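Local coordinates for protein oligogalacturonate lyase (Yersinia enterocolitica subsp. enterocolitica, PDB 3PE7) that cleaves short pectin-derived oligogalacturonates by beta-elimination as a cytoplasmic, metal-binding seven-bladed beta-propeller lyase, at residues A[26-36]-A[50-60]. Residues are numbered along the deposited sequence; the frame is centred on the assembly and turned at random.
Sequences LTPPDVTCHRN and LLFGGAFDGPW. With CA (calcium ion), chain C.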
loop_
_atom_site.group_PDB
_atom_site.type_symbol
_atom_site.label_atom_id
_atom_site.label_comp_id
_atom_site.label_asym_id
_atom_site.label_seq_id
_atom_site.Cartn_x
_atom_site.Cartn_y
_atom_site.Cartn_z
ATOM N N LEU A 26 0.481 -12.757 14.818
ATOM C CA LEU A 26 1.858 -12.397 15.174
ATOM C C LEU A 26 1.953 -11.400 16.322
ATOM O O LEU A 26 3.002 -11.283 16.954
ATOM C CB LEU A 26 2.575 -11.815 13.957
ATOM C CG LEU A 26 2.645 -12.654 12.677
ATOM C CD1 LEU A 26 3.326 -11.846 11.588
ATOM C CD2 LEU A 26 3.392 -13.959 12.906
ATOM N N THR A 27 0.871 -10.665 16.568
ATOM C CA THR A 27 0.887 -9.558 17.535
ATOM C C THR A 27 -0.292 -9.695 18.505
ATOM O O THR A 27 -1.319 -10.323 18.157
ATOM C CB THR A 27 0.823 -8.173 16.815
ATOM O OG1 THR A 27 -0.376 -8.100 16.040
ATOM C CG2 THR A 27 2.029 -7.975 15.894
ATOM N N PRO A 28 -0.150 -9.139 19.723
ATOM C CA PRO A 28 -1.184 -9.305 20.743
ATOM C C PRO A 28 -2.343 -8.318 20.555
ATOM O O PRO A 28 -2.095 -7.111 20.470
ATOM C CB PRO A 28 -0.428 -9.025 22.054
ATOM C CG PRO A 28 0.665 -8.054 21.661
ATOM C CD PRO A 28 1.045 -8.424 20.240
ATOM N N PRO A 29 -3.592 -8.821 20.510
ATOM C CA PRO A 29 -4.723 -7.970 20.139
ATOM C C PRO A 29 -5.199 -7.037 21.256
ATOM O O PRO A 29 -6.257 -6.419 21.119
ATOM C CB PRO A 29 -5.805 -8.981 19.728
ATOM C CG PRO A 29 -5.477 -10.216 20.502
ATOM C CD PRO A 29 -3.968 -10.250 20.525
ATOM N N ASP A 30 -4.434 -6.939 22.341
ATOM C CA ASP A 30 -4.670 -5.861 23.300
ATOM C C ASP A 30 -3.783 -4.655 22.998
ATOM O O ASP A 30 -3.826 -3.655 23.731
ATOM C CB ASP A 30 -4.464 -6.330 24.753
ATOM C CG ASP A 30 -3.020 -6.604 25.073
ATOM O OD1 ASP A 30 -2.323 -7.277 24.278
ATOM O OD2 ASP A 30 -2.556 -6.109 26.123
ATOM N N VAL A 31 -2.970 -4.733 21.938
ATOM C CA VAL A 31 -2.181 -3.580 21.466
ATOM C C VAL A 31 -2.453 -3.403 19.966
ATOM O O VAL A 31 -2.345 -4.364 19.208
ATOM C CB VAL A 31 -0.667 -3.794 21.700
ATOM C CG1 VAL A 31 0.157 -2.597 21.152
ATOM C CG2 VAL A 31 -0.420 -4.059 23.176
ATOM N N THR A 32 -2.791 -2.187 19.544
ATOM C CA THR A 32 -3.014 -1.942 18.116
ATOM C C THR A 32 -1.719 -2.092 17.332
ATOM O O THR A 32 -0.750 -1.375 17.574
ATOM C CB THR A 32 -3.637 -0.545 17.883
ATOM O OG1 THR A 32 -4.943 -0.539 18.466
ATOM C CG2 THR A 32 -3.720 -0.204 16.385
ATOM N N CYS A 33 -1.704 -3.065 16.415
ATOM C CA CYS A 33 -0.581 -3.266 15.492
ATOM C C CYS A 33 -1.151 -3.460 14.091
ATOM O O CYS A 33 -2.230 -4.037 13.914
ATOM C CB CYS A 33 0.228 -4.513 15.870
ATOM S SG CYS A 33 0.979 -4.428 17.524
ATOM N N HIS A 34 -0.439 -2.985 13.088
ATOM C CA HIS A 34 -0.945 -3.133 11.730
ATOM C C HIS A 34 0.192 -3.243 10.740
ATOM O O HIS A 34 1.299 -2.763 10.982
ATOM C CB HIS A 34 -1.822 -1.927 11.342
ATOM C CG HIS A 34 -1.046 -0.653 11.257
ATOM N ND1 HIS A 34 -0.391 -0.260 10.107
ATOM C CD2 HIS A 34 -0.741 0.269 12.203
ATOM C CE1 HIS A 34 0.233 0.887 10.336
ATOM N NE2 HIS A 34 0.049 1.221 11.603
ATOM N N ARG A 35 -0.088 -3.883 9.609
ATOM C CA ARG A 35 0.906 -3.944 8.541
ATOM C C ARG A 35 0.957 -2.630 7.761
ATOM O O ARG A 35 0.046 -1.806 7.870
ATOM C CB ARG A 35 0.567 -5.123 7.632
ATOM C CG ARG A 35 -0.605 -4.796 6.753
ATOM C CD ARG A 35 0.006 -4.320 5.422
ATOM N NE ARG A 35 0.121 -5.517 4.686
ATOM C CZ ARG A 35 1.000 -5.899 3.771
ATOM N NH1 ARG A 35 2.036 -5.169 3.320
ATOM N NH2 ARG A 35 0.788 -7.113 3.312
ATOM N N ASN A 36 2.003 -2.425 6.952
ATOM C CA ASN A 36 2.119 -1.217 6.130
ATOM C C ASN A 36 1.267 -1.303 4.855
ATOM O O ASN A 36 0.572 -2.307 4.639
ATOM C CB ASN A 36 3.604 -0.913 5.815
ATOM C CG ASN A 36 4.221 -1.870 4.778
ATOM O OD1 ASN A 36 5.271 -1.564 4.191
ATOM N ND2 ASN A 36 3.605 -3.015 4.571
ATOM N N LEU A 50 10.211 -8.662 9.478
ATOM C CA LEU A 50 9.000 -7.969 9.014
ATOM C C LEU A 50 8.821 -6.610 9.693
ATOM O O LEU A 50 8.774 -6.523 10.911
ATOM C CB LEU A 50 7.766 -8.849 9.265
ATOM C CG LEU A 50 6.373 -8.252 9.011
ATOM C CD1 LEU A 50 6.203 -7.888 7.537
ATOM C CD2 LEU A 50 5.281 -9.208 9.471
ATOM N N LEU A 51 8.731 -5.567 8.878
ATOM C CA LEU A 51 8.410 -4.200 9.300
ATOM C C LEU A 51 6.905 -4.086 9.573
ATOM O O LEU A 51 6.093 -4.523 8.750
ATOM C CB LEU A 51 8.735 -3.245 8.151
ATOM C CG LEU A 51 8.477 -1.746 8.412
ATOM C CD1 LEU A 51 9.476 -1.200 9.433
ATOM C CD2 LEU A 51 8.552 -0.963 7.106
ATOM N N PHE A 52 6.556 -3.462 10.695
ATOM C CA PHE A 52 5.144 -3.211 11.038
ATOM C C PHE A 52 4.989 -2.002 11.969
ATOM O O PHE A 52 5.966 -1.441 12.466
ATOM C CB PHE A 52 4.470 -4.467 11.616
ATOM C CG PHE A 52 4.857 -4.788 13.027
ATOM C CD1 PHE A 52 3.998 -4.461 14.068
ATOM C CD2 PHE A 52 6.077 -5.433 13.330
ATOM C CE1 PHE A 52 4.325 -4.756 15.400
ATOM C CE2 PHE A 52 6.429 -5.740 14.662
ATOM C CZ PHE A 52 5.554 -5.395 15.706
ATOM N N GLY A 53 3.753 -1.591 12.181
ATOM C CA GLY A 53 3.462 -0.471 13.088
ATOM C C GLY A 53 2.787 -1.027 14.328
ATOM O O GLY A 53 1.948 -1.938 14.241
ATOM N N GLY A 54 3.190 -0.522 15.489
ATOM C CA GLY A 54 2.671 -1.012 16.768
ATOM C C GLY A 54 2.554 0.107 17.784
ATOM O O GLY A 54 3.221 1.133 17.678
ATOM N N ALA A 55 1.673 -0.093 18.763
ATOM C CA ALA A 55 1.367 0.958 19.738
ATOM C C ALA A 55 1.978 0.723 21.127
ATOM O O ALA A 55 1.591 1.381 22.073
ATOM C CB ALA A 55 -0.157 1.137 19.845
ATOM N N PHE A 56 2.971 -0.169 21.235
ATOM C CA PHE A 56 3.473 -0.610 22.545
ATOM C C PHE A 56 3.981 0.541 23.417
ATOM O O PHE A 56 3.741 0.546 24.634
ATOM C CB PHE A 56 4.618 -1.620 22.365
ATOM C CG PHE A 56 4.218 -2.856 21.590
ATOM C CD1 PHE A 56 3.613 -3.926 22.233
ATOM C CD2 PHE A 56 4.451 -2.930 20.215
ATOM C CE1 PHE A 56 3.237 -5.075 21.523
ATOM C CE2 PHE A 56 4.087 -4.077 19.485
ATOM C CZ PHE A 56 3.482 -5.145 20.142
ATOM N N ASP A 57 4.675 1.503 22.799
ATOM C CA ASP A 57 5.307 2.632 23.513
ATOM C C ASP A 57 4.294 3.751 23.831
ATOM O O ASP A 57 4.603 4.707 24.581
ATOM C CB ASP A 57 6.449 3.193 22.657
ATOM C CG ASP A 57 7.499 3.971 23.472
ATOM O OD1 ASP A 57 7.602 3.779 24.702
ATOM O OD2 ASP A 57 8.236 4.764 22.847
ATOM N N GLY A 58 3.089 3.639 23.267
ATOM C CA GLY A 58 2.039 4.663 23.467
ATOM C C GLY A 58 1.469 5.131 22.140
ATOM O O GLY A 58 0.327 4.789 21.803
ATOM N N PRO A 59 2.276 5.880 21.364
ATOM C CA PRO A 59 1.813 6.209 20.019
ATOM C C PRO A 59 2.078 5.045 19.068
ATOM O O PRO A 59 2.509 3.992 19.502
ATOM C CB PRO A 59 2.656 7.416 19.622
ATOM C CG PRO A 59 3.880 7.349 20.473
ATOM C CD PRO A 59 3.628 6.405 21.644
ATOM N N TRP A 60 1.757 5.231 17.795
ATOM C CA TRP A 60 2.059 4.210 16.778
ATOM C C TRP A 60 3.436 4.478 16.188
ATOM O O TRP A 60 3.691 5.560 15.641
ATOM C CB TRP A 60 0.992 4.237 15.679
ATOM C CG TRP A 60 -0.426 3.977 16.171
ATOM C CD1 TRP A 60 -0.847 3.829 17.479
ATOM C CD2 TRP A 60 -1.597 3.855 15.365
ATOM N NE1 TRP A 60 -2.214 3.607 17.511
ATOM C CE2 TRP A 60 -2.696 3.639 16.230
ATOM C CE3 TRP A 60 -1.834 3.911 13.985
ATOM C CZ2 TRP A 60 -4.008 3.475 15.753
ATOM C CZ3 TRP A 60 -3.124 3.769 13.519
ATOM C CH2 TRP A 60 -4.202 3.562 14.398
HETATM CA CA CA C . 8.847 5.109 26.274
HETATM O O HOH W 1 3.866 -4.693 7.263
HETATM O O HOH W 2 9.544 6.410 24.389
HETATM O O HOH W 3 10.956 5.669 27.274
HETATM O O HOH W 4 8.087 3.791 28.146
#
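Val31 lays CG1 over one face of the Phe56 ring, 4.0 Å from its centroid and 15° off the normal, a CH-pi contact. CG1 stands anti to the backbone N (chi1 178°), which also brings it against Ala55 CB. Pro28 meets the same ring differently, its CG lying 3.9 Å from Phe56 CE1 at the edge. Cys33 SG touches two phenylalanine rings: it approaches Phe56 obliquely, 3.7 Å from CE2, and sits at the edge of Phe52, 4.0 Å from CE1. A small, polarisable thiol suits this buried, aromatic place.

Beneath these side chains, His34 and Gly53 form an antiparallel hydrogen-bonded pair, with Gly53 N to His34 O 3.0 Å and nearly straight. Strand 33-34 is an edge strand of its propeller blade, antiparallel to 49-54. On the sheet face opposite Cys33, the His34 ring lies over Gly53 CA, where the lack of a side chain makes room for it. Its ND1 donates to Arg35 O (2.8 Å) and NE2 is hydrogen-bonded to Thr83 OG1, so both ends of the imidazole are held. Beyond the turn, the Trp60 indole comes up beside this ring, planes inclined at 53°, and Thr32 CG2 reaches 3.7 Å from Trp60 CZ2, near the indole rim.

Past Phe56, Asp57 OD1 binds calcium at 2.4 Å, with Met1 O completing the protein ligands. Apolar and sulfur-aromatic packing thus fills the Phe52/Phe56 side, hydrogen bonds fix the imidazole on the other, and Asp57's carboxylate serves calcium at the turn.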